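Local coordinates for type IV pilus biogenesis protein PilB (Streptococcus sanguinis, PDB 7B7P) that is a minor, bimodular type IV pilin with a direct role in adhesion, carrying a von Willebrand factor A-like module that binds magnesium, at residues V64-W69 / S79-K84; M89-E94 / Y109-K114; V255-D260 / A289-S294; L321-G326 / S355-L360. All coordinates share one frame; numbering follows the deposited sequence.

Contact 1: residues V64-W69 / S79-K84; sequences VMNYVW and SELGTK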
loop_
_atom_site.group_PDB
_atom_site.type_symbol
_atom_site.label_atom_id
_atom_site.label_comp_id
_atom_site.label_asym_id
_atom_site.label_seq_id
_atom_site.Cartn_x
_atom_site.Cartn_y
_atom_site.Cartn_z
ATOM N N VAL A 64 31.892 10.632 14.698
ATOM C CA VAL A 64 30.769 10.711 13.768
ATOM C C VAL A 64 31.325 10.466 12.377
ATOM O O VAL A 64 32.178 11.227 11.907
ATOM C CB VAL A 64 30.065 12.077 13.826
ATOM C CG1 VAL A 64 28.999 12.162 12.720
ATOM C CG2 VAL A 64 29.465 12.343 15.199
ATOM N N MET A 65 30.843 9.421 11.703
ATOM C CA MET A 65 31.404 9.080 10.405
ATOM C C MET A 65 30.350 8.993 9.318
ATOM O O MET A 65 29.142 8.945 9.562
ATOM C CB MET A 65 32.220 7.788 10.463
ATOM C CG MET A 65 33.647 8.125 10.858
ATOM S SD MET A 65 34.426 6.934 11.916
ATOM C CE MET A 65 33.079 6.740 13.056
ATOM N N ASN A 66 30.867 8.965 8.097
ATOM C CA ASN A 66 30.095 9.173 6.883
ATOM C C ASN A 66 30.582 8.148 5.861
ATOM O O ASN A 66 31.653 8.324 5.274
ATOM C CB ASN A 66 30.284 10.602 6.397
ATOM C CG ASN A 66 29.538 10.893 5.127
ATOM O OD1 ASN A 66 28.500 10.295 4.850
ATOM N ND2 ASN A 66 30.051 11.836 4.347
ATOM N N TYR A 67 29.810 7.076 5.668
ATOM C CA TYR A 67 30.121 6.037 4.684
ATOM C C TYR A 67 29.406 6.389 3.388
ATOM O O TYR A 67 28.192 6.213 3.274
ATOM C CB TYR A 67 29.691 4.664 5.183
ATOM C CG TYR A 67 30.111 4.347 6.595
ATOM C CD1 TYR A 67 29.389 4.829 7.677
ATOM C CD2 TYR A 67 31.226 3.558 6.849
ATOM C CE1 TYR A 67 29.764 4.542 8.972
ATOM C CE2 TYR A 67 31.611 3.259 8.142
ATOM C CZ TYR A 67 30.871 3.752 9.201
ATOM O OH TYR A 67 31.236 3.466 10.498
ATOM N N VAL A 68 30.161 6.880 2.397
ATOM C CA VAL A 68 29.598 7.398 1.150
ATOM C C VAL A 68 29.689 6.332 0.065
ATOM O O VAL A 68 30.681 5.598 -0.021
ATOM C CB VAL A 68 30.308 8.695 0.718
ATOM C CG1 VAL A 68 29.600 9.317 -0.477
ATOM C CG2 VAL A 68 30.366 9.678 1.879
ATOM N N TRP A 69 28.653 6.252 -0.774
ATOM C CA TRP A 69 28.579 5.212 -1.796
ATOM C C TRP A 69 29.519 5.516 -2.956
ATOM O O TRP A 69 29.482 6.611 -3.530
ATOM C CB TRP A 69 27.153 5.055 -2.321
ATOM C CG TRP A 69 27.034 3.927 -3.314
ATOM C CD1 TRP A 69 26.627 4.011 -4.621
ATOM C CD2 TRP A 69 27.350 2.548 -3.080
ATOM N NE1 TRP A 69 26.662 2.767 -5.208
ATOM C CE2 TRP A 69 27.103 1.852 -4.285
ATOM C CE3 TRP A 69 27.803 1.832 -1.964
ATOM C CZ2 TRP A 69 27.293 0.478 -4.402
ATOM C CZ3 TRP A 69 27.994 0.469 -2.084
ATOM C CH2 TRP A 69 27.738 -0.195 -3.294
ATOM N N SER A 79 34.848 8.124 6.067
ATOM C CA SER A 79 35.462 9.390 6.452
ATOM C C SER A 79 34.788 9.928 7.705
ATOM O O SER A 79 33.559 9.888 7.816
ATOM C CB SER A 79 35.353 10.426 5.327
ATOM O OG SER A 79 35.657 11.724 5.809
ATOM N N GLU A 80 35.589 10.448 8.640
ATOM C CA GLU A 80 35.017 11.087 9.819
ATOM C C GLU A 80 34.493 12.471 9.465
ATOM O O GLU A 80 35.173 13.247 8.787
ATOM C CB GLU A 80 36.037 11.196 10.950
ATOM C CG GLU A 80 35.393 11.715 12.230
ATOM C CD GLU A 80 36.082 12.949 12.839
ATOM O OE1 GLU A 80 37.238 13.255 12.472
ATOM O OE2 GLU A 80 35.442 13.646 13.661
ATOM N N LEU A 81 33.273 12.768 9.920
ATOM C CA LEU A 81 32.677 14.091 9.771
ATOM C C LEU A 81 33.092 14.927 10.973
ATOM O O LEU A 81 32.660 14.668 12.102
ATOM C CB LEU A 81 31.161 13.989 9.658
ATOM C CG LEU A 81 30.698 13.816 8.214
ATOM C CD1 LEU A 81 29.228 13.534 8.189
ATOM C CD2 LEU A 81 31.021 15.055 7.412
ATOM N N GLY A 82 33.935 15.912 10.733
ATOM C CA GLY A 82 34.572 16.668 11.783
ATOM C C GLY A 82 35.988 16.989 11.382
ATOM O O GLY A 82 36.383 16.816 10.229
ATOM N N THR A 83 36.766 17.462 12.354
ATOM C CA THR A 83 38.136 17.879 12.070
ATOM C C THR A 83 39.168 17.397 13.081
ATOM O O THR A 83 40.349 17.327 12.723
ATOM C CB THR A 83 38.228 19.415 11.971
ATOM O OG1 THR A 83 37.691 20.014 13.160
ATOM C CG2 THR A 83 37.483 19.943 10.743
ATOM N N LYS A 84 38.801 17.066 14.316
ATOM C CA LYS A 84 39.808 16.855 15.343
ATOM C C LYS A 84 39.366 15.774 16.314
ATOM O O LYS A 84 38.213 15.332 16.324
ATOM C CB LYS A 84 40.110 18.148 16.112
ATOM C CG LYS A 84 38.891 18.777 16.771
ATOM C CD LYS A 84 39.173 20.174 17.332
ATOM C CE LYS A 84 39.850 20.112 18.697
ATOM N NZ LYS A 84 39.508 18.874 19.450
#
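With chi1 at -89°, the side chain of L81 swings along the neighbouring strand until its CD1 methyl lies 3.6 Å from CB of N66. The side chain of N66 leaves its strand with CG anti to the backbone N (chi1 179°), and the two chains cross at a slant on the face of the sheet that also carries S79. On the opposite face the chi1 of M65 (-87°) lays its CG 3.4 Å from CA of E80, and the chain bends beyond it. CG of E80 in turn rests 3.3 Å from O of V64.

These side chains flank an antiparallel beta hairpin of strands 64-67 and 79-80, the latter an outermost strand of the six-stranded sheet in the N-terminal pilin module. M65 and E80 form the non-hydrogen-bonded pair, N66 and S79 the hydrogen-bonded one. N of L81 donates to O of V64 at 2.7 Å, and N of N66 to O of S79 at 2.9 Å. The return bond, from N of S79 to O of N66, is longer at 3.3 Å, and its donor stands well above the carbonyl plane. CG1 of V64 meets CB of L81 at 4.2 Å, and both residues also pack on helix 9-27, through S19 and V23 for V64 and Y22 for L81.

L81 O is hydrogen-bonded to S19 OG of that helix, and E80 forms a salt bridge with K63, just before strand 64-67. The pairing thus rests on backbone bonds, while packing and a hydrogen bond to the helix tie the short edge strand to the module.

Contact 2: residues M89-E94 / Y109-K114; sequences MKLDLE and YNLTGK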
loop_
_atom_site.group_PDB
_atom_site.type_symbol
_atom_site.label_atom_id
_atom_site.label_comp_id
_atom_site.label_asym_id
_atom_site.label_seq_id
_atom_site.Cartn_x
_atom_site.Cartn_y
_atom_site.Cartn_z
ATOM N N MET A 89 36.313 10.788 24.126
ATOM C CA MET A 89 34.981 10.945 24.691
ATOM C C MET A 89 33.972 10.114 23.905
ATOM O O MET A 89 34.079 9.973 22.683
ATOM C CB MET A 89 34.579 12.419 24.666
ATOM C CG MET A 89 33.472 12.806 25.617
ATOM S SD MET A 89 32.938 14.514 25.337
ATOM C CE MET A 89 34.505 15.357 25.541
ATOM N N LYS A 90 32.993 9.562 24.610
ATOM C CA LYS A 90 31.974 8.734 23.985
ATOM C C LYS A 90 30.723 9.567 23.709
ATOM O O LYS A 90 30.295 10.366 24.549
ATOM C CB LYS A 90 31.650 7.520 24.859
ATOM C CG LYS A 90 32.453 6.272 24.470
ATOM C CD LYS A 90 33.619 6.038 25.431
ATOM C CE LYS A 90 34.004 4.560 25.518
ATOM N NZ LYS A 90 34.944 4.257 26.650
ATOM N N LEU A 91 30.147 9.377 22.522
ATOM C CA LEU A 91 29.154 10.281 21.960
ATOM C C LEU A 91 27.771 9.637 21.902
ATOM O O LEU A 91 27.640 8.414 21.809
ATOM C CB LEU A 91 29.580 10.723 20.559
ATOM C CG LEU A 91 30.846 11.572 20.489
ATOM C CD1 LEU A 91 31.189 11.913 19.046
ATOM C CD2 LEU A 91 30.648 12.831 21.301
ATOM N N ASP A 92 26.737 10.481 21.962
ATOM C CA ASP A 92 25.337 10.072 21.847
ATOM C C ASP A 92 24.719 10.831 20.672
ATOM O O ASP A 92 24.506 12.047 20.756
ATOM C CB ASP A 92 24.590 10.348 23.156
ATOM C CG ASP A 92 23.167 9.774 23.174
ATOM O OD1 ASP A 92 22.888 8.806 22.426
ATOM O OD2 ASP A 92 22.333 10.283 23.962
ATOM N N LEU A 93 24.433 10.115 19.581
ATOM C CA LEU A 93 23.940 10.708 18.341
ATOM C C LEU A 93 22.537 10.193 18.044
ATOM O O LEU A 93 22.326 8.981 17.949
ATOM C CB LEU A 93 24.879 10.385 17.183
ATOM C CG LEU A 93 24.298 10.622 15.798
ATOM C CD1 LEU A 93 24.052 12.117 15.565
ATOM C CD2 LEU A 93 25.233 10.047 14.745
ATOM N N GLU A 94 21.583 11.107 17.871
ATOM C CA GLU A 94 20.200 10.712 17.647
ATOM C C GLU A 94 19.548 11.633 16.623
ATOM O O GLU A 94 19.733 12.853 16.674
ATOM C CB GLU A 94 19.408 10.724 18.964
ATOM C CG GLU A 94 17.906 10.574 18.759
ATOM C CD GLU A 94 17.130 10.375 20.052
ATOM O OE1 GLU A 94 17.689 10.636 21.144
ATOM O OE2 GLU A 94 15.950 9.966 19.969
ATOM N N TYR A 109 18.460 17.066 15.377
ATOM C CA TYR A 109 19.715 16.400 15.665
ATOM C C TYR A 109 20.006 16.493 17.153
ATOM O O TYR A 109 19.714 17.509 17.794
ATOM C CB TYR A 109 20.867 17.032 14.903
ATOM C CG TYR A 109 20.702 17.138 13.422
ATOM C CD1 TYR A 109 20.545 16.004 12.631
ATOM C CD2 TYR A 109 20.758 18.377 12.798
ATOM C CE1 TYR A 109 20.427 16.107 11.252
ATOM C CE2 TYR A 109 20.643 18.497 11.429
ATOM C CZ TYR A 109 20.480 17.359 10.655
ATOM O OH TYR A 109 20.353 17.492 9.292
ATOM N N ASN A 110 20.584 15.427 17.689
ATOM C CA ASN A 110 21.103 15.390 19.045
ATOM C C ASN A 110 22.536 14.886 18.960
ATOM O O ASN A 110 22.805 13.908 18.256
ATOM C CB ASN A 110 20.246 14.490 19.939
ATOM C CG ASN A 110 20.674 14.539 21.390
ATOM O OD1 ASN A 110 21.818 14.215 21.724
ATOM N ND2 ASN A 110 19.759 14.946 22.265
ATOM N N LEU A 111 23.459 15.567 19.638
ATOM C CA LEU A 111 24.865 15.159 19.593
ATOM C C LEU A 111 25.501 15.573 20.920
ATOM O O LEU A 111 25.991 16.696 21.064
ATOM C CB LEU A 111 25.595 15.762 18.400
ATOM C CG LEU A 111 27.065 15.347 18.285
ATOM C CD1 LEU A 111 27.219 13.833 18.458
ATOM C CD2 LEU A 111 27.661 15.805 16.973
ATOM N N THR A 112 25.483 14.653 21.884
ATOM C CA THR A 112 26.014 14.963 23.204
ATOM C C THR A 112 27.100 13.976 23.634
ATOM O O THR A 112 27.720 13.307 22.798
ATOM C CB THR A 112 24.893 15.011 24.257
ATOM O OG1 THR A 112 24.081 13.829 24.191
ATOM C CG2 THR A 112 24.018 16.245 24.054
ATOM N N GLY A 113 27.335 13.887 24.942
ATOM C CA GLY A 113 28.433 13.118 25.498
ATOM C C GLY A 113 29.003 13.787 26.735
ATOM O O GLY A 113 29.088 15.018 26.791
ATOM N N LYS A 114 29.380 13.001 27.740
ATOM C CA LYS A 114 29.907 13.541 28.984
ATOM C C LYS A 114 31.432 13.560 28.958
ATOM O O LYS A 114 32.077 12.663 28.411
ATOM C CB LYS A 114 29.400 12.743 30.189
ATOM C CG LYS A 114 27.991 13.127 30.638
ATOM C CD LYS A 114 26.978 12.016 30.376
ATOM C CE LYS A 114 25.554 12.573 30.299
ATOM N NZ LYS A 114 24.654 11.700 29.498
#
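D92 and T112 face each other as a hydrogen-bonded antiparallel pair, D92 N reaching T112 O at 3.1 Å and T112 N reaching D92 O at 3.0 Å. Their side chains run alongside, pointing the same way, with CB of D92 3.7 Å from OG1 of T112. E94 and N110 repeat the pattern two residues further along, their CB atoms 4.0 Å apart. Between these pairs, L93 and L111 form the non-hydrogen-bonded pair on the other face. There CD1 of L111 meets CB of both L91 and L93 at 4.4 Å.

Next to the D92-T112 pair, CD2 of L91 lies 3.3 Å from T112 O, and G113 adopts backbone angles suited to glycine, its CA 3.5 Å from K90 O.

Further out, strand 124-130 flanks 104-112 to complete a three-stranded antiparallel sheet. The leucine face is backed by L57 of strand 53-57, which touches L91 and L93, and by M20 of helix 9-27, which touches L111; Y109 OH is bonded to D24 of that helix.

The hairpin is therefore two-sided: L93 and L111 are buried against the pilin module, with L91 at the margin, while D92 and E94 touch K145 on the polar face.

Contact 3: residues V255-D260 / A289-S294; sequences VTNPGD and AYLVDS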
loop_
_atom_site.group_PDB
_atom_site.type_symbol
_atom_site.label_atom_id
_atom_site.label_comp_id
_atom_site.label_asym_id
_atom_site.label_seq_id
_atom_site.Cartn_x
_atom_site.Cartn_y
_atom_site.Cartn_z
ATOM N N VAL A 255 -25.800 -9.556 -9.560
ATOM C CA VAL A 255 -25.694 -9.398 -8.109
ATOM C C VAL A 255 -24.226 -9.198 -7.721
ATOM O O VAL A 255 -23.410 -8.789 -8.547
ATOM C CB VAL A 255 -26.324 -10.605 -7.389
ATOM C CG1 VAL A 255 -27.839 -10.520 -7.467
ATOM C CG2 VAL A 255 -25.817 -11.919 -8.002
ATOM N N THR A 256 -23.866 -9.470 -6.466
ATOM C CA THR A 256 -22.563 -9.069 -5.933
ATOM C C THR A 256 -21.832 -10.293 -5.384
ATOM O O THR A 256 -22.168 -10.793 -4.307
ATOM C CB THR A 256 -22.747 -7.982 -4.860
ATOM O OG1 THR A 256 -23.527 -6.907 -5.408
ATOM C CG2 THR A 256 -21.392 -7.427 -4.373
ATOM N N ASN A 257 -20.813 -10.755 -6.110
ATOM C CA ASN A 257 -20.063 -11.971 -5.795
ATOM C C ASN A 257 -18.598 -11.570 -5.656
ATOM O O ASN A 257 -17.773 -11.856 -6.535
ATOM C CB ASN A 257 -20.256 -13.035 -6.879
ATOM C CG ASN A 257 -19.672 -14.415 -6.501
ATOM O OD1 ASN A 257 -18.865 -14.525 -5.579
ATOM N ND2 ASN A 257 -20.090 -15.470 -7.223
ATOM N N PRO A 258 -18.243 -10.883 -4.573
ATOM C CA PRO A 258 -16.864 -10.388 -4.444
ATOM C C PRO A 258 -15.822 -11.498 -4.366
ATOM O O PRO A 258 -14.697 -11.326 -4.863
ATOM C CB PRO A 258 -16.915 -9.548 -3.153
ATOM C CG PRO A 258 -18.023 -10.151 -2.351
ATOM C CD PRO A 258 -19.045 -10.639 -3.351
ATOM N N GLY A 259 -16.157 -12.638 -3.765
ATOM C CA GLY A 259 -15.221 -13.753 -3.767
ATOM C C GLY A 259 -14.745 -14.125 -5.162
ATOM O O GLY A 259 -13.544 -14.319 -5.392
ATOM N N ASP A 260 -15.675 -14.221 -6.129
ATOM C CA ASP A 260 -15.236 -14.611 -7.469
ATOM C C ASP A 260 -14.383 -13.513 -8.096
ATOM O O ASP A 260 -13.368 -13.801 -8.745
ATOM C CB ASP A 260 -16.427 -14.981 -8.367
ATOM C CG ASP A 260 -16.019 -15.896 -9.553
ATOM O OD1 ASP A 260 -14.989 -16.592 -9.479
ATOM O OD2 ASP A 260 -16.711 -15.896 -10.593
ATOM N N ALA A 289 -23.785 -13.346 -3.156
ATOM C CA ALA A 289 -23.614 -14.416 -4.125
ATOM C C ALA A 289 -22.269 -15.097 -3.890
ATOM O O ALA A 289 -21.321 -14.486 -3.386
ATOM C CB ALA A 289 -23.728 -13.874 -5.564
ATOM N N TYR A 290 -22.193 -16.371 -4.270
ATOM C CA TYR A 290 -20.966 -17.159 -4.159
ATOM C C TYR A 290 -21.081 -18.315 -5.140
ATOM O O TYR A 290 -22.172 -18.630 -5.620
ATOM C CB TYR A 290 -20.726 -17.654 -2.714
ATOM C CG TYR A 290 -21.919 -18.438 -2.133
ATOM C CD1 TYR A 290 -22.973 -17.785 -1.497
ATOM C CD2 TYR A 290 -21.987 -19.828 -2.245
ATOM C CE1 TYR A 290 -24.059 -18.495 -0.991
ATOM C CE2 TYR A 290 -23.048 -20.533 -1.749
ATOM C CZ TYR A 290 -24.090 -19.876 -1.133
ATOM O OH TYR A 290 -25.163 -20.599 -0.644
ATOM N N LEU A 291 -19.940 -18.915 -5.477
ATOM C CA LEU A 291 -19.904 -20.097 -6.333
ATOM C C LEU A 291 -19.527 -21.320 -5.513
ATOM O O LEU A 291 -18.684 -21.234 -4.619
ATOM C CB LEU A 291 -18.915 -19.923 -7.485
ATOM C CG LEU A 291 -19.385 -18.862 -8.474
ATOM C CD1 LEU A 291 -18.394 -18.650 -9.599
ATOM C CD2 LEU A 291 -20.730 -19.258 -9.010
ATOM N N VAL A 292 -20.157 -22.465 -5.809
ATOM C CA VAL A 292 -19.768 -23.706 -5.157
ATOM C C VAL A 292 -18.992 -24.572 -6.140
ATOM O O VAL A 292 -19.101 -24.453 -7.360
ATOM C CB VAL A 292 -20.956 -24.479 -4.539
ATOM C CG1 VAL A 292 -21.601 -23.649 -3.442
ATOM C CG2 VAL A 292 -21.974 -24.926 -5.607
ATOM N N ASP A 293 -18.143 -25.414 -5.576
ATOM C CA ASP A 293 -17.499 -26.491 -6.302
ATOM C C ASP A 293 -18.556 -27.508 -6.752
ATOM O O ASP A 293 -19.585 -27.700 -6.086
ATOM C CB ASP A 293 -16.468 -27.104 -5.359
ATOM C CG ASP A 293 -15.644 -28.217 -5.970
ATOM O OD1 ASP A 293 -16.158 -29.068 -6.725
ATOM O OD2 ASP A 293 -14.456 -28.256 -5.621
ATOM N N SER A 294 -18.302 -28.175 -7.882
ATOM C CA SER A 294 -19.258 -29.191 -8.350
ATOM C C SER A 294 -19.511 -30.271 -7.290
ATOM O O SER A 294 -20.608 -30.841 -7.229
ATOM C CB SER A 294 -18.778 -29.842 -9.649
ATOM O OG SER A 294 -17.439 -30.315 -9.534
#
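The carboxamide of N257 is gripped at both ends: OD1 accepts from N of D260 at 3.3 Å, and ND2 donates to the backbone O of T221. N257 occupies the N-cap position of helix 258-270 in the von Willebrand factor A-like domain, and the first bond is its capping bond. It comes immediately after T256, whose side chain lies about 3 Å from the bound magnesium ion. D260 N comes from above the amide plane of N257, 59° out of it, with an N-H...O angle of 157°.

Strand 289-291 passes beside this cap. Setting CG anti to the backbone N (chi1 -171°) carries the amide alongside the A289-Y290 backbone, where ND2 lies 3.6 Å from CA of Y290. The neighbouring O of A289 finds its donor in S347 OG of helix 341-358. A289 turns its methyl into the loop before the helix, meeting CB of N257 and CG2 of V255, each at 3.8 Å.

The loop is fastened near the metal site as well, since T256 N bonds to OD1 of N288, the residue just before the strand. Such a meeting of loops at the metal is consistent with the MIDAS of this domain family. On the helix side, D260 is held by a salt bridge to R263 and by a bond from A223 N to OD2. The side chain of L291 crosses that carboxylate, bringing its CD1 methyl to 3.4 Å from OD2.

Contact 4: residues L321-G326 / S355-L360; sequences LSPTLG and SKKFGL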
loop_
_atom_site.group_PDB
_atom_site.type_symbol
_atom_site.label_atom_id
_atom_site.label_comp_id
_atom_site.label_asym_id
_atom_site.label_seq_id
_atom_site.Cartn_x
_atom_site.Cartn_y
_atom_site.Cartn_z
ATOM N N LEU A 321 -13.030 -22.954 -5.277
ATOM C CA LEU A 321 -11.663 -22.477 -5.149
ATOM C C LEU A 321 -10.754 -22.968 -6.272
ATOM O O LEU A 321 -9.539 -23.020 -6.090
ATOM C CB LEU A 321 -11.102 -22.926 -3.809
ATOM C CG LEU A 321 -12.000 -22.518 -2.659
ATOM C CD1 LEU A 321 -11.364 -23.019 -1.356
ATOM C CD2 LEU A 321 -12.148 -20.979 -2.677
ATOM N N SER A 322 -11.307 -23.362 -7.411
ATOM C CA SER A 322 -10.448 -23.926 -8.440
ATOM C C SER A 322 -9.623 -22.827 -9.127
ATOM O O SER A 322 -10.093 -21.704 -9.313
ATOM C CB SER A 322 -11.274 -24.669 -9.494
ATOM O OG SER A 322 -10.476 -24.878 -10.658
ATOM N N PRO A 323 -8.391 -23.144 -9.539
ATOM C CA PRO A 323 -7.671 -22.230 -10.428
ATOM C C PRO A 323 -8.244 -22.210 -11.821
ATOM O O PRO A 323 -7.851 -21.352 -12.618
ATOM C CB PRO A 323 -6.240 -22.782 -10.423
ATOM C CG PRO A 323 -6.193 -23.772 -9.317
ATOM C CD PRO A 323 -7.567 -24.302 -9.168
ATOM N N THR A 324 -9.164 -23.124 -12.132
ATOM C CA THR A 324 -9.873 -23.129 -13.405
ATOM C C THR A 324 -11.086 -22.224 -13.260
ATOM O O THR A 324 -11.960 -22.470 -12.424
ATOM C CB THR A 324 -10.294 -24.554 -13.798
ATOM O OG1 THR A 324 -9.126 -25.340 -14.077
ATOM C CG2 THR A 324 -11.189 -24.526 -15.035
ATOM N N LEU A 325 -11.140 -21.176 -14.053
ATOM C CA LEU A 325 -12.098 -20.105 -13.828
ATOM C C LEU A 325 -13.333 -20.374 -14.675
ATOM O O LEU A 325 -13.280 -20.322 -15.906
ATOM C CB LEU A 325 -11.467 -18.753 -14.152
ATOM C CG LEU A 325 -10.114 -18.563 -13.476
ATOM C CD1 LEU A 325 -9.505 -17.262 -13.951
ATOM C CD2 LEU A 325 -10.238 -18.607 -11.933
ATOM N N GLY A 326 -14.443 -20.673 -14.025
ATOM C CA GLY A 326 -15.649 -20.956 -14.772
ATOM C C GLY A 326 -16.870 -20.604 -13.964
ATOM O O GLY A 326 -16.837 -20.551 -12.731
ATOM N N SER A 355 -9.071 -15.733 -0.484
ATOM C CA SER A 355 -7.877 -15.022 -0.038
ATOM C C SER A 355 -6.844 -15.976 0.549
ATOM O O SER A 355 -5.642 -15.836 0.294
ATOM C CB SER A 355 -8.256 -13.957 0.997
ATOM O OG SER A 355 -7.119 -13.169 1.320
ATOM N N LYS A 356 -7.288 -16.949 1.333
ATOM C CA LYS A 356 -6.344 -17.905 1.908
ATOM C C LYS A 356 -5.664 -18.745 0.831
ATOM O O LYS A 356 -4.480 -19.062 0.937
ATOM C CB LYS A 356 -7.058 -18.797 2.915
ATOM C CG LYS A 356 -7.217 -18.151 4.275
ATOM C CD LYS A 356 -8.549 -18.484 4.886
ATOM C CE LYS A 356 -8.586 -19.901 5.359
ATOM N NZ LYS A 356 -9.584 -20.018 6.475
ATOM N N LYS A 357 -6.383 -19.105 -0.221
ATOM C CA LYS A 357 -5.765 -19.947 -1.233
ATOM C C LYS A 357 -4.894 -19.157 -2.211
ATOM O O LYS A 357 -3.826 -19.638 -2.605
ATOM C CB LYS A 357 -6.832 -20.720 -1.999
ATOM C CG LYS A 357 -6.236 -21.667 -3.021
ATOM C CD LYS A 357 -7.243 -22.655 -3.548
ATOM C CE LYS A 357 -6.551 -23.723 -4.420
ATOM N NZ LYS A 357 -7.543 -24.748 -4.820
ATOM N N PHE A 358 -5.320 -17.957 -2.615
ATOM C CA PHE A 358 -4.717 -17.267 -3.748
ATOM C C PHE A 358 -3.908 -16.021 -3.365
ATOM O O PHE A 358 -3.402 -15.320 -4.256
ATOM C CB PHE A 358 -5.818 -16.880 -4.749
ATOM C CG PHE A 358 -6.456 -18.059 -5.454
ATOM C CD1 PHE A 358 -5.798 -18.697 -6.498
ATOM C CD2 PHE A 358 -7.706 -18.540 -5.061
ATOM C CE1 PHE A 358 -6.374 -19.780 -7.151
ATOM C CE2 PHE A 358 -8.286 -19.621 -5.696
ATOM C CZ PHE A 358 -7.621 -20.243 -6.757
ATOM N N GLY A 359 -3.770 -15.717 -2.082
ATOM C CA GLY A 359 -3.215 -14.427 -1.718
ATOM C C GLY A 359 -1.762 -14.408 -1.286
ATOM O O GLY A 359 -1.314 -13.408 -0.718
ATOM N N LEU A 360 -1.010 -15.475 -1.583
ATOM C CA LEU A 360 0.326 -15.637 -1.009
ATOM C C LEU A 360 1.266 -14.493 -1.395
ATOM O O LEU A 360 1.981 -13.951 -0.546
ATOM C CB LEU A 360 0.932 -16.977 -1.425
ATOM C CG LEU A 360 2.328 -17.192 -0.841
ATOM C CD1 LEU A 360 2.289 -17.231 0.677
ATOM C CD2 LEU A 360 2.991 -18.455 -1.407
#
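One polar bond joins loop 321-326 to the C-terminal end of helix 341-358: NZ of K357 donates to the backbone O of L321 at 2.9 Å. The lysine is stretched out along its whole length, and its ammonium reaches the carbonyl from above the plane, 40° out of it.

Apolar contact accompanies this bond. CD of K357 lies 3.9 Å from CB of L321, so the aliphatic part of the lysine also covers the leucine, which itself packs on V354 and Y350, one and two turns back along the helix. CB of P323 sits 4.4 Å from CE1 of F358.

The F358 ring is met at its edge and on one face: L321 O approaches the rim near the ring plane, 3.4 Å from CZ, and P323 N lies near that plane too, whereas CG of K357 lies over one face, toward its rim. M266 of helix 258-270 also touches the phenylalanine.

Within the loop, OG of S322 accepts from N of T324 at 2.6 Å, an ST turn, while S322 O is bonded to R263. The carbonyl of L321 therefore meets an ammonium and the probably slightly positive edge of a ring, a polar anchor for an otherwise irregular loop on the surface of the von Willebrand factor A-like module.

The four contacts fall into two pairs at opposite ends of an elongated chain, as expected of a bimodular pilin. Contacts 1 and 2, with centres 15 Å apart, share the pilin module: CG2 of V64 packs at 4.2 Å on both CD1 of L111 and CD1 of L91. Contacts 3 and 4 lie in the von Willebrand factor A-like module, centres 12 Å apart, touching where CD1 of L291 comes 4.0 Å from O of G326; R263 serves both, binding D260 and S322. Contact 3 adjoins the magnesium site, with T256 about 5 Å from D284 and about 6 Å from S173, side chain to side chain. Contact 1 lies about 61 Å from contact 3, centre to centre.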